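Local atomic coordinates of galactokinase (Bifidobacterium longum subsp. infantis ATCC 15697 = JCM 1222 = DSM 20088, PDB entry 6TEQ), a protein that probably catalyses the ATP-dependent phosphorylation of galactose and holds 2-deoxy-2-fluoro-galactose in the same sugar pocket. Residues Trp112-Gln116 / Ala117-Lys121; Cys147-Ala150 / Leu151-Asp155; Asp207-Pro210 / Glu211-Pro214; Ile349-Asp352 / Val353-Asn357. All blocks are in the same frame, centred on the assembly; numbering follows the deposited sequence. Where two conformers were deposited one is given.

How the interactions relate
All four interactions are local, each closing within one continuous run of residues, and they follow one another along the chain without nesting or crossing. Interaction 1 terminates helix 105-116 and turns the chain toward strand 125-131. Interaction 2 lies inside helix 141-156, and the two touch where Leu114 CD1 packs on Leu153 CB, 4.1 Å away, tying both helices together in the N-terminal GHMP kinase region. Interaction 3 is the turn between strand 202-207 and helix 214-217, with its centre about 22 Å from that of interaction 2. Interaction 4 ends helix 345-356 in the C-terminal GHMP region, on the other side of the molecular centre from interactions 1 and 2.

Interaction 1: residues Trp112-Gln116 / Ala117-Lys121; sequences WALRQ and AGFDK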
ATOM      1  N   TRP A 112      16.155  -8.063  11.071  1.00 13.99           N
ATOM      2  CA  TRP A 112      16.289  -9.531  10.888  1.00 16.38           C
ATOM      3  C   TRP A 112      16.459  -9.862   9.408  1.00 16.53           C
ATOM      4  O   TRP A 112      17.356 -10.745   9.019  1.00 20.56           O
ATOM      5  CB  TRP A 112      15.088 -10.196  11.515  1.00 18.47           C
ATOM      6  CG  TRP A 112      14.956 -11.645  11.222  1.00 18.87           C
ATOM      7  CD1 TRP A 112      15.560 -12.645  11.924  1.00 23.64           C
ATOM      8  CD2 TRP A 112      14.127 -12.271  10.227  1.00 18.12           C
ATOM      9  NE1 TRP A 112      15.209 -13.856  11.400  1.00 25.45           N
ATOM     10  CE2 TRP A 112      14.314 -13.658  10.387  1.00 23.06           C
ATOM     11  CE3 TRP A 112      13.243 -11.819   9.227  1.00 15.74           C
ATOM     12  CZ2 TRP A 112      13.664 -14.596   9.593  1.00 23.23           C
ATOM     13  CZ3 TRP A 112      12.554 -12.751   8.488  1.00 18.98           C
ATOM     14  CH2 TRP A 112      12.812 -14.115   8.626  1.00 23.90           C
ATOM     15  N   ALA A 113      15.586  -9.305   8.571  1.00 15.46           N
ATOM     16  CA  ALA A 113      15.636  -9.611   7.120  1.00 19.89           C
ATOM     17  C   ALA A 113      16.949  -9.120   6.527  1.00 15.97           C
ATOM     18  O   ALA A 113      17.561  -9.832   5.730  1.00 17.91           O
ATOM     19  CB  ALA A 113      14.446  -9.012   6.384  1.00 16.34           C
ATOM     20  N   LEU A 114      17.420  -7.943   6.892  1.00 19.93           N
ATOM     21  CA  LEU A 114      18.731  -7.457   6.388  1.00 20.99           C
ATOM     22  C   LEU A 114      19.853  -8.410   6.850  1.00 19.06           C
ATOM     23  O   LEU A 114      20.704  -8.741   6.048  1.00 22.01           O
ATOM     24  CB  LEU A 114      18.958  -6.038   6.866  1.00 16.16           C
ATOM     25  CG  LEU A 114      17.990  -4.990   6.242  1.00 16.49           C
ATOM     26  CD1 LEU A 114      18.089  -3.626   6.933  1.00 17.87           C
ATOM     27  CD2 LEU A 114      18.290  -4.816   4.748  1.00 15.95           C
ATOM     28  N   ARG A 115      19.829  -8.845   8.103  1.00 19.69           N
ATOM     29  CA  ARG A 115      20.877  -9.735   8.606  1.00 20.58           C
ATOM     30  C   ARG A 115      20.775 -11.033   7.814  1.00 20.38           C
ATOM     31  O   ARG A 115      21.866 -11.557   7.455  1.00 24.23           O
ATOM     32  CB  ARG A 115      20.706  -9.913  10.109  1.00 17.77           C
ATOM     33  CG  ARG A 115      21.150  -8.669  10.870  1.00 19.12           C
ATOM     34  CD  ARG A 115      20.501  -8.598  12.244  1.00 19.43           C
ATOM     35  NE  ARG A 115      20.824  -9.704  13.111  1.00 22.13           N
ATOM     36  CZ  ARG A 115      21.932  -9.784  13.832  1.00 19.54           C
ATOM     37  NH1 ARG A 115      22.116 -10.828  14.605  1.00 26.33           N
ATOM     38  NH2 ARG A 115      22.835  -8.816  13.817  1.00 21.58           N
ATOM     39  N   GLN A 116      19.544 -11.546   7.610  1.00 21.93           N
ATOM     40  CA  GLN A 116      19.320 -12.815   6.871  1.00 25.39           C
ATOM     41  C   GLN A 116      19.878 -12.682   5.441  1.00 22.70           C
ATOM     42  O   GLN A 116      20.366 -13.699   4.901  1.00 27.53           O
ATOM     43  CB  GLN A 116      17.854 -13.268   6.831  1.00 29.45           C
ATOM     44  CG  GLN A 116      17.253 -13.694   8.181  1.00 26.03           C
ATOM     45  CD  GLN A 116      17.766 -15.024   8.664  1.00 37.21           C
ATOM     46  OE1 GLN A 116      18.780 -15.107   9.351  1.00 41.21           O
ATOM     47  NE2 GLN A 116      17.043 -16.068   8.320  1.00 39.70           N
ATOM     48  N   ALA A 117      19.889 -11.485   4.871  1.00 21.94           N
ATOM     49  CA  ALA A 117      20.401 -11.218   3.506  1.00 26.45           C
ATOM     50  C   ALA A 117      21.921 -11.045   3.509  1.00 24.35           C
ATOM     51  O   ALA A 117      22.469 -10.832   2.435  1.00 28.55           O
ATOM     52  CB  ALA A 117      19.744  -9.976   2.946  1.00 25.81           C
ATOM     53  N   GLY A 118      22.563 -11.165   4.672  1.00 24.71           N
ATOM     54  CA  GLY A 118      24.033 -11.123   4.821  1.00 23.91           C
ATOM     55  C   GLY A 118      24.551  -9.742   5.158  1.00 25.46           C
ATOM     56  O   GLY A 118      25.760  -9.599   5.178  1.00 26.46           O
ATOM     57  N   PHE A 119      23.683  -8.791   5.525  1.00 23.64           N
ATOM     58  CA  PHE A 119      24.124  -7.466   6.037  1.00 23.68           C
ATOM     59  C   PHE A 119      24.501  -7.609   7.509  1.00 22.96           C
ATOM     60  O   PHE A 119      23.731  -7.158   8.401  1.00 26.07           O
ATOM     61  CB  PHE A 119      23.123  -6.359   5.717  1.00 20.12           C
ATOM     62  CG  PHE A 119      22.888  -6.235   4.225  1.00 22.55           C
ATOM     63  CD1 PHE A 119      23.895  -5.732   3.402  1.00 28.51           C
ATOM     64  CD2 PHE A 119      21.681  -6.608   3.627  1.00 22.70           C
ATOM     65  CE1 PHE A 119      23.724  -5.641   2.020  1.00 30.25           C
ATOM     66  CE2 PHE A 119      21.506  -6.520   2.244  1.00 25.88           C
ATOM     67  CZ  PHE A 119      22.538  -6.050   1.437  1.00 28.01           C
ATOM     68  N   ASP A 120      25.678  -8.204   7.737  1.00 27.42           N
ATOM     69  CA  ASP A 120      26.174  -8.585   9.106  1.00 27.56           C
ATOM     70  C   ASP A 120      26.501  -7.324   9.935  1.00 25.38           C
ATOM     71  O   ASP A 120      26.620  -7.435  11.172  1.00 31.02           O
ATOM     72  CB  ASP A 120      27.403  -9.492   9.009  0.80 30.01           C
ATOM     73  CG  ASP A 120      28.522  -8.870   8.202  0.70 30.75           C
ATOM     74  OD1 ASP A 120      29.173  -7.934   8.710  0.60 39.77           O
ATOM     75  OD2 ASP A 120      28.706  -9.281   7.059  0.60 39.96           O
ATOM     76  N   LYS A 121      26.646  -6.153   9.296  1.00 23.16           N
ATOM     77  CA  LYS A 121      26.902  -4.869  10.001  1.00 22.61           C
ATOM     78  C   LYS A 121      25.634  -4.455  10.760  1.00 20.69           C
ATOM     79  O   LYS A 121      25.748  -3.717  11.749  1.00 28.52           O
ATOM     80  CB  LYS A 121      27.303  -3.749   9.033  1.00 30.33           C
TER
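Phe119 folds back on Leu114, five residues earlier, where helix 105-116 ends in a Schellman motif. Gly118, with its positive phi of 94°, reverses the backbone. Gly118 N bonds to Arg115 O at 2.9 Å, and Phe119 N to Leu114 O. Ala117 N still makes a helical bond to Ala113 O (3.0 Å), with a weaker one to Leu114 O. The contact between Leu114 and Phe119 is the apolar pairing that commonly accompanies this cap.

From the backbone outward, the phenylalanine first lays CB against Leu114 O, 3.4 Å away. CG is a little farther from the same oxygen. Phe119 CD2 returns to Leu114 O at 3.4 Å, and this oxygen lies at the ring's edge, near its plane. Phe119 CD2 also meets Leu114 CD2 at 4.0 Å, the methyl and ring approaching at a slant. Phe119 CG stands opposite its own carbonyl carbon (chi1 -58°), which swings the ring back along the helix end. Beyond this contact the ring meets that of Tyr161, the two planes steeply inclined at about 70°.

On another side of the helix, Arg115 bends at chi3 and its NH2 bonds to Val122 O, linking the last helical turn to the chain that follows. Gln116 CG sits over one face of the Trp112 ring, toward its rim. Trp112 in turn packs on Lys177, Glu181 and Met182 of helix 165-183, while the chain beyond the cap proceeds to strand 125-131.

Interaction 2: residues Cys147-Ala150 / Leu151-Asp155; sequences CSTA and LALDD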
ATOM      1  N   CYS A 147       9.165   0.294   5.691  1.00 11.94           N
ATOM      2  CA  CYS A 147      10.033   1.022   4.757  1.00 11.06           C
ATOM      3  C   CYS A 147      10.779   2.169   5.449  1.00 11.97           C
ATOM      4  O   CYS A 147      11.994   2.362   5.139  1.00 12.71           O
ATOM      5  CB  CYS A 147       9.225   1.485   3.537  1.00 11.93           C
ATOM      6  SG  CYS A 147       8.706   0.084   2.529  1.00 13.80           S
ATOM      7  N   SER A 148      10.136   2.837   6.406  1.00 11.11           N
ATOM      8  CA  SER A 148      10.860   3.926   7.147  1.00 12.27           C
ATOM      9  C   SER A 148      11.988   3.270   7.949  1.00 14.18           C
ATOM     10  O   SER A 148      13.069   3.797   7.953  1.00 12.49           O
ATOM     11  CB  SER A 148       9.974   4.700   8.061  1.00 12.52           C
ATOM     12  OG  SER A 148       9.308   3.913   9.020  1.00 12.47           O
ATOM     13  N   THR A 149      11.724   2.101   8.523  1.00 12.40           N
ATOM     14  CA  THR A 149      12.754   1.390   9.346  1.00 11.21           C
ATOM     15  C   THR A 149      13.880   0.926   8.407  1.00 13.24           C
ATOM     16  O   THR A 149      15.024   1.062   8.782  1.00 14.19           O
ATOM     17  CB  THR A 149      12.140   0.204  10.063  1.00 11.44           C
ATOM     18  OG1 THR A 149      11.039   0.587  10.881  1.00 12.35           O
ATOM     19  CG2 THR A 149      13.146  -0.496  10.948  1.00 14.03           C
ATOM     20  N   ALA A 150      13.550   0.394   7.242  1.00 12.60           N
ATOM     21  CA  ALA A 150      14.556  -0.154   6.292  1.00 12.82           C
ATOM     22  C   ALA A 150      15.423   1.003   5.835  1.00 12.45           C
ATOM     23  O   ALA A 150      16.636   0.864   5.785  1.00 13.30           O
ATOM     24  CB  ALA A 150      13.871  -0.822   5.103  1.00 13.80           C
ATOM     25  N   LEU A 151      14.840   2.180   5.567  1.00 12.64           N
ATOM     26  CA  LEU A 151      15.657   3.314   5.098  1.00 13.21           C
ATOM     27  C   LEU A 151      16.557   3.789   6.236  1.00 14.68           C
ATOM     28  O   LEU A 151      17.745   4.102   5.990  1.00 15.04           O
ATOM     29  CB  LEU A 151      14.757   4.435   4.602  1.00 13.60           C
ATOM     30  CG  LEU A 151      15.449   5.487   3.754  1.00 13.85           C
ATOM     31  CD1 LEU A 151      15.926   4.958   2.400  1.00 16.45           C
ATOM     32  CD2 LEU A 151      14.548   6.672   3.598  1.00 18.08           C
ATOM     33  N   ALA A 152      16.009   3.880   7.438  1.00 12.84           N
ATOM     34  CA  ALA A 152      16.776   4.372   8.604  1.00 14.66           C
ATOM     35  C   ALA A 152      17.946   3.402   8.857  1.00 13.86           C
ATOM     36  O   ALA A 152      19.078   3.880   9.068  1.00 15.69           O
ATOM     37  CB  ALA A 152      15.888   4.504   9.813  1.00 15.51           C
ATOM     38  N   LEU A 153      17.722   2.088   8.855  1.00 11.89           N
ATOM     39  CA  LEU A 153      18.780   1.120   9.127  1.00 13.04           C
ATOM     40  C   LEU A 153      19.848   1.187   8.038  1.00 13.30           C
ATOM     41  O   LEU A 153      21.026   1.077   8.366  1.00 16.34           O
ATOM     42  CB  LEU A 153      18.194  -0.290   9.250  1.00 14.46           C
ATOM     43  CG  LEU A 153      17.397  -0.516  10.522  1.00 15.58           C
ATOM     44  CD1 LEU A 153      16.617  -1.839  10.456  1.00 16.36           C
ATOM     45  CD2 LEU A 153      18.296  -0.470  11.778  1.00 15.61           C
ATOM     46  N   ASP A 154      19.441   1.277   6.787  1.00 14.48           N
ATOM     47  CA  ASP A 154      20.391   1.375   5.663  1.00 14.67           C
ATOM     48  C   ASP A 154      21.308   2.569   5.905  1.00 16.83           C
ATOM     49  O   ASP A 154      22.504   2.474   5.635  1.00 17.95           O
ATOM     50  CB  ASP A 154      19.649   1.458   4.342  1.00 14.78           C
ATOM     51  CG  ASP A 154      20.546   1.779   3.160  1.00 12.51           C
ATOM     52  OD1 ASP A 154      21.113   0.785   2.639  1.00 17.80           O
ATOM     53  OD2 ASP A 154      20.786   2.995   2.906  1.00 15.50           O
ATOM     54  N   ASP A 155      20.731   3.682   6.292  1.00 14.95           N
ATOM     55  CA  ASP A 155      21.488   4.919   6.526  1.00 14.78           C
ATOM     56  C   ASP A 155      22.447   4.716   7.683  1.00 14.48           C
ATOM     57  O   ASP A 155      23.676   4.952   7.441  1.00 17.56           O
ATOM     58  CB  ASP A 155      20.492   6.061   6.704  1.00 16.56           C
ATOM     59  CG  ASP A 155      21.079   7.447   6.693  1.00 19.57           C
ATOM     60  OD1 ASP A 155      22.229   7.557   7.116  1.00 26.73           O
ATOM     61  OD2 ASP A 155      20.353   8.391   6.435  1.00 21.13           O
TER
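Thr149 and Leu153 lie side by side one turn apart on helix 141-156, an alpha helix of the N-terminal GHMP kinase region, here at a buried part of its length. The first shell is small: Thr149 CG2 meets Leu153 CD1 at 3.8 Å, and Leu153 CG rests on Thr149 O at 3.3 Å. Leu153 N also donates to Thr149 O, at 2.9 Å. Equivalent bonds run from Leu151 N to Cys147 O, from Ala152 N to Ser148 O and from Asp154 N to Ala150 O, completing an unbroken helical ladder.

The threonine methyl is available for this packing because the hydroxyl is turned back along the helix. With chi1 at -57°, OG1 sits beside the backbone N and bonds to Met145 O, while CG2 points on toward the leucine. Ser148 OG is also held within the helix, mainly by Ala144 O, with Met145 O as a second acceptor sharing its proton.

Farther out, Phe125 of strand 125-131 packs on both Thr149 and Leu153, and Ile66 of strand 54-70 reaches Thr149. Trp35 of strand 33-42 touches Leu151 and Ala152, placing these residues against the sheet. The helix begins at the serines that bind ADP in another crystal of this protein, Ser141 and Ser142. Cys147 packs against helix 190-197, its side chain about 7 Å from that of the sugar-binding Asp191. Near the far end, Asp155 OD2 receives both Arg414 NH1, in a salt bridge, and Trp35 NE1.

Interaction 3: residues Asp207-Pro210 / Glu211-Pro214; sequences DCRP and ELTP
Arg209 to Leu212 form a type I beta turn, its closing bond from Leu212 N to Arg209 O weak at 3.4 Å. Within the turn, the side chain of Leu212 reaches back over Arg209 and Asp207. Leu212 CD2 stands 4.2 Å above the guanidinium plane, over its centre, while CD1 touches both Arg209 NH2 and Asp207 CG, the latter at 3.5 Å.

The guanidinium meets the aspartate edge-on, in a side-on grip by NE and NH2. Arg209 NE bonds to Asp207 OD1 at 3.1 Å and Arg209 NH2 to Asp207 OD2 at 2.8 Å, both oxygens lying close to the guanidinium plane; OD2 is approached from above the carboxylate plane. Arg209 N also donates to OD1, making an Asx turn that leads from the end of strand 202-207 into the beta turn. Arg268 NH1 forms another salt bridge to OD1. This brings a second positive charge near Arg209, with the carboxylate probably offsetting both.

Glu211 comes obliquely from the same side of the guanidinium as Leu212. Glu211 CG lies between the backbone N and the carbonyl carbon (chi1 69°), and the chain then bends at chi2, laying the carboxylate beside Arg209 CB, with OE1 3.5 Å from Pro210 CD. The guanidinium and carboxylate planes stand at 89° to each other. Glu211 OE2 is 4.1 Å from Arg209 NH1 and well out of the guanidinium plane, so only the charges are near. A water donates to OE2 and weakly accepts from NH1. A second water donates to Pro210 O and Leu212 O.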
ATOM      1  N   ASP A 207       5.599  -2.812 -12.674  1.00 11.87           N
ATOM      2  CA  ASP A 207       5.494  -4.096 -13.326  1.00 13.03           C
ATOM      3  C   ASP A 207       6.075  -5.142 -12.420  1.00 14.41           C
ATOM      4  O   ASP A 207       7.273  -5.069 -12.151  1.00 14.42           O
ATOM      5  CB  ASP A 207       6.154  -3.983 -14.696  1.00 11.85           C
ATOM      6  CG  ASP A 207       5.974  -5.213 -15.571  1.00 12.54           C
ATOM      7  OD1 ASP A 207       5.829  -6.325 -15.023  1.00 13.74           O
ATOM      8  OD2 ASP A 207       5.958  -5.013 -16.825  1.00 16.93           O
ATOM      9  N   CYS A 208       5.225  -6.038 -11.927  1.00 12.37           N
ATOM     10  CA  CYS A 208       5.615  -6.962 -10.847  1.00 12.89           C
ATOM     11  C   CYS A 208       6.217  -8.270 -11.374  1.00 12.88           C
ATOM     12  O   CYS A 208       6.379  -9.177 -10.547  1.00 15.59           O
ATOM     13  CB  CYS A 208       4.408  -7.221  -9.968  1.00 14.32           C
ATOM     14  SG  CYS A 208       3.926  -5.675  -9.127  1.00 15.66           S
ATOM     15  N   ARG A 209       6.549  -8.351 -12.687  1.00 13.33           N
ATOM     16  CA  ARG A 209       7.206  -9.600 -13.135  1.00 13.75           C
ATOM     17  C   ARG A 209       8.525  -9.740 -12.385  1.00 15.11           C
ATOM     18  O   ARG A 209       9.313  -8.816 -12.328  1.00 15.76           O
ATOM     19  CB  ARG A 209       7.367  -9.606 -14.638  1.00 15.57           C
ATOM     20  CG  ARG A 209       6.052  -9.833 -15.363  1.00 15.22           C
ATOM     21  CD  ARG A 209       6.281  -9.631 -16.840  1.00 16.05           C
ATOM     22  NE  ARG A 209       6.653  -8.286 -17.225  1.00 17.56           N
ATOM     23  CZ  ARG A 209       7.260  -7.934 -18.357  1.00 17.11           C
ATOM     24  NH1 ARG A 209       7.734  -8.808 -19.197  1.00 23.99           N
ATOM     25  NH2 ARG A 209       7.484  -6.660 -18.572  1.00 23.81           N
ATOM     26  N   PRO A 210       8.786 -10.886 -11.746  1.00 17.22           N
ATOM     27  CA  PRO A 210       9.872 -10.992 -10.785  1.00 19.64           C
ATOM     28  C   PRO A 210      11.251 -11.007 -11.452  1.00 20.98           C
ATOM     29  O   PRO A 210      12.228 -10.812 -10.683  1.00 21.98           O
ATOM     30  CB  PRO A 210       9.604 -12.310 -10.023  1.00 23.30           C
ATOM     31  CG  PRO A 210       8.728 -13.092 -10.901  1.00 23.52           C
ATOM     32  CD  PRO A 210       7.928 -12.082 -11.717  1.00 19.37           C
ATOM     33  N   GLU A 211      11.319 -11.207 -12.782  1.00 20.61           N
ATOM     34  CA  GLU A 211      12.637 -11.305 -13.461  1.00 17.28           C
ATOM     35  C   GLU A 211      13.166  -9.901 -13.837  1.00 20.04           C
ATOM     36  O   GLU A 211      14.305  -9.810 -14.298  1.00 23.30           O
ATOM     37  CB  GLU A 211      12.577 -12.208 -14.694  1.00 20.84           C
ATOM     38  CG  GLU A 211      11.786 -11.635 -15.829  1.00 18.92           C
ATOM     39  CD  GLU A 211      10.266 -11.880 -15.811  1.00 18.91           C
ATOM     40  OE1 GLU A 211       9.657 -12.324 -14.770  1.00 20.16           O
ATOM     41  OE2 GLU A 211       9.666 -11.638 -16.883  1.00 22.23           O
ATOM     42  N   LEU A 212      12.380  -8.833 -13.690  1.00 16.80           N
ATOM     43  CA  LEU A 212      12.767  -7.467 -14.118  1.00 17.86           C
ATOM     44  C   LEU A 212      13.759  -6.861 -13.146  1.00 15.00           C
ATOM     45  O   LEU A 212      13.634  -7.021 -11.916  1.00 15.25           O
ATOM     46  CB  LEU A 212      11.539  -6.559 -14.216  1.00 16.15           C
ATOM     47  CG  LEU A 212      10.538  -7.055 -15.235  1.00 16.35           C
ATOM     48  CD1 LEU A 212       9.354  -6.128 -15.380  1.00 15.97           C
ATOM     49  CD2 LEU A 212      11.166  -7.375 -16.547  1.00 17.97           C
ATOM     50  N   THR A 213      14.636  -6.065 -13.713  1.00 15.97           N
ATOM     51  CA  THR A 213      15.552  -5.275 -12.915  1.00 16.72           C
ATOM     52  C   THR A 213      14.819  -4.027 -12.491  1.00 13.05           C
ATOM     53  O   THR A 213      13.753  -3.700 -13.035  1.00 14.27           O
ATOM     54  CB  THR A 213      16.810  -4.853 -13.668  1.00 17.62           C
ATOM     55  OG1 THR A 213      16.301  -4.001 -14.690  1.00 20.90           O
ATOM     56  CG2 THR A 213      17.561  -6.042 -14.219  1.00 20.40           C
ATOM     57  N   PRO A 214      15.332  -3.316 -11.477  1.00 13.77           N
ATOM     58  CA  PRO A 214      14.607  -2.157 -10.962  1.00 12.27           C
ATOM     59  C   PRO A 214      14.340  -1.069 -12.022  1.00 14.63           C
ATOM     60  O   PRO A 214      13.261  -0.505 -12.012  1.00 15.74           O
ATOM     61  CB  PRO A 214      15.507  -1.640  -9.825  1.00 15.52           C
ATOM     62  CG  PRO A 214      16.093  -2.896  -9.332  1.00 15.76           C
ATOM     63  CD  PRO A 214      16.423  -3.708 -10.581  1.00 12.76           C
TER
HETATM   64  O   HOH W   1       7.857 -12.256 -18.756  1.00 33.69           O
HETATM   65  O   HOH W   2      12.080  -8.332  -9.967  1.00 40.13           O

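Interaction 4: residues Ile349-Asp352 / Val353-Asn357; sequences IAVD and VARKN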
ATOM      1  N   ILE A 349     -21.198   0.820  -0.652  1.00 13.78           N
ATOM      2  CA  ILE A 349     -22.139   1.963  -0.449  1.00 12.87           C
ATOM      3  C   ILE A 349     -21.389   3.306  -0.572  1.00 11.60           C
ATOM      4  O   ILE A 349     -21.879   4.199  -1.279  1.00 13.50           O
ATOM      5  CB  ILE A 349     -22.885   1.798   0.878  1.00 14.41           C
ATOM      6  CG1 ILE A 349     -23.859   0.633   0.806  1.00 17.69           C
ATOM      7  CG2 ILE A 349     -23.580   3.127   1.256  1.00 17.16           C
ATOM      8  CD1 ILE A 349     -24.409   0.165   2.134  1.00 19.54           C
ATOM      9  N   ALA A 350     -20.173   3.408  -0.057  1.00 11.84           N
ATOM     10  CA  ALA A 350     -19.397   4.648  -0.248  1.00 11.47           C
ATOM     11  C   ALA A 350     -19.206   4.885  -1.748  1.00 11.58           C
ATOM     12  O   ALA A 350     -19.305   6.018  -2.198  1.00 13.46           O
ATOM     13  CB  ALA A 350     -18.086   4.565   0.483  1.00 11.82           C
ATOM     14  N   VAL A 351     -18.783   3.843  -2.460  1.00  9.92           N
ATOM     15  CA  VAL A 351     -18.583   3.969  -3.910  1.00 11.30           C
ATOM     16  C   VAL A 351     -19.876   4.400  -4.610  1.00 11.34           C
ATOM     17  O   VAL A 351     -19.826   5.278  -5.490  1.00 12.66           O
ATOM     18  CB  VAL A 351     -18.055   2.630  -4.481  1.00 13.05           C
ATOM     19  CG1 VAL A 351     -18.278   2.567  -5.970  1.00 13.32           C
ATOM     20  CG2 VAL A 351     -16.604   2.505  -4.142  1.00 13.33           C
ATOM     21  N   ASP A 352     -21.014   3.776  -4.265  1.00 12.34           N
ATOM     22  CA  ASP A 352     -22.288   4.123  -4.924  1.00 12.71           C
ATOM     23  C   ASP A 352     -22.595   5.615  -4.653  1.00 11.82           C
ATOM     24  O   ASP A 352     -23.065   6.321  -5.570  1.00 13.73           O
ATOM     25  CB  ASP A 352     -23.405   3.246  -4.402  1.00 15.87           C
ATOM     26  CG  ASP A 352     -24.592   3.274  -5.331  1.00 16.63           C
ATOM     27  OD1 ASP A 352     -24.376   3.072  -6.549  1.00 20.49           O
ATOM     28  OD2 ASP A 352     -25.680   3.616  -4.817  1.00 21.00           O
ATOM     29  N   VAL A 353     -22.423   6.061  -3.428  1.00 13.65           N
ATOM     30  CA  VAL A 353     -22.675   7.479  -3.075  1.00 13.64           C
ATOM     31  C   VAL A 353     -21.782   8.396  -3.925  1.00 13.45           C
ATOM     32  O   VAL A 353     -22.273   9.373  -4.502  1.00 14.33           O
ATOM     33  CB  VAL A 353     -22.507   7.745  -1.583  1.00 14.38           C
ATOM     34  CG1 VAL A 353     -22.603   9.208  -1.269  1.00 15.05           C
ATOM     35  CG2 VAL A 353     -23.516   6.996  -0.773  1.00 15.57           C
ATOM     36  N   ALA A 354     -20.519   8.039  -4.090  1.00 13.00           N
ATOM     37  CA  ALA A 354     -19.596   8.867  -4.870  1.00 11.73           C
ATOM     38  C   ALA A 354     -20.105   8.907  -6.318  1.00 13.16           C
ATOM     39  O   ALA A 354     -20.106   9.972  -6.959  1.00 13.47           O
ATOM     40  CB  ALA A 354     -18.228   8.321  -4.732  1.00 14.06           C
ATOM     41  N   ARG A 355     -20.446   7.735  -6.841  1.00 12.89           N
ATOM     42  CA  ARG A 355     -20.875   7.639  -8.275  1.00 12.91           C
ATOM     43  C   ARG A 355     -22.140   8.477  -8.508  1.00 14.07           C
ATOM     44  O   ARG A 355     -22.238   9.125  -9.534  1.00 18.78           O
ATOM     45  CB  ARG A 355     -21.133   6.206  -8.711  1.00 12.32           C
ATOM     46  CG  ARG A 355     -19.828   5.395  -8.847  1.00 12.87           C
ATOM     47  CD  ARG A 355     -20.161   3.990  -9.183  1.00 12.32           C
ATOM     48  NE  ARG A 355     -18.914   3.200  -9.216  1.00 13.17           N
ATOM     49  CZ  ARG A 355     -18.842   1.917  -9.364  1.00 12.45           C
ATOM     50  NH1 ARG A 355     -19.903   1.190  -9.615  1.00 16.29           N
ATOM     51  NH2 ARG A 355     -17.673   1.354  -9.265  1.00 12.35           N
ATOM     52  N   LYS A 356     -23.075   8.433  -7.548  0.50 14.89           N
ATOM     53  CA  LYS A 356     -24.395   9.081  -7.656  0.50 14.08           C
ATOM     54  C   LYS A 356     -24.237  10.600  -7.546  0.50 12.48           C
ATOM     55  O   LYS A 356     -25.134  11.316  -8.061  0.50 12.88           O
ATOM     56  CB  LYS A 356     -25.348   8.484  -6.630  0.50 15.41           C
ATOM     57  CG  LYS A 356     -25.946   7.159  -7.076  0.50 14.26           C
ATOM     58  CD  LYS A 356     -26.791   6.495  -6.033  0.50 19.83           C
ATOM     59  CE  LYS A 356     -27.416   5.212  -6.540  0.50 23.12           C
ATOM     60  NZ  LYS A 356     -26.691   4.719  -7.740  0.50 26.69           N
ATOM     61  N   ASN A 357     -23.112  11.068  -7.003  1.00 14.88           N
ATOM     62  CA  ASN A 357     -22.901  12.476  -6.626  1.00 14.96           C
ATOM     63  C   ASN A 357     -21.773  13.076  -7.457  1.00 17.96           C
ATOM     64  O   ASN A 357     -21.133  13.989  -6.986  1.00 20.91           O
ATOM     65  CB  ASN A 357     -22.747  12.593  -5.126  1.00 16.35           C
ATOM     66  CG  ASN A 357     -24.102  12.360  -4.458  1.00 20.58           C
ATOM     67  OD1 ASN A 357     -24.996  13.209  -4.548  1.00 22.45           O
ATOM     68  ND2 ASN A 357     -24.307  11.191  -3.871  1.00 20.89           N
TER
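Val351 has CG1 opposite its backbone N (chi1 161°), and Arg355 sets CG opposite its carbonyl carbon (chi1 -72°), back toward the preceding turn, before extending from CG to NE; together these torsions bring the methyl beneath the guanidinium group. The two side chains run alongside each other, one turn apart. Val351 CG1 lies 3.2 Å from the guanidinium plane, offset toward its rim, and is 3.4 Å from Arg355 NE. Nearer the backbone, Arg355 CG rests on Val351 O, which also accepts Arg355 N at 2.9 Å.

The polar end of Arg355 is fixed by partners elsewhere: NH1 forms a salt bridge with Asp334 of helix 322-338, and NH2 bonds to Ala362 O. These attachments hold the flat group over the valine, while His333 packs on both residues.

Asp352 and Lys356 pair on the more exposed side. In the lysine conformer described here, NZ comes 3.1 Å from Asp352 OD1 in a salt bridge, but a second conformer exists and this geometry is doubtful in detail. The backbone bond from Lys356 N to Asp352 O does not depend on it.

Val353 touches Ile349 loosely, CG2 to CG2, and packs on Ile389 and Arg392 of helix 382-396. Past the last helical residue, Asn357 ND2 donates to Val353 O at 2.8 Å, while its OD1 accepts from Lys388 NZ. Spacings of four residues between partners are those of an alpha helix, here helix 345-356 in the C-terminal GHMP kinase region, where Ala350 and Val351 pack on Ile373 of strand 372-378.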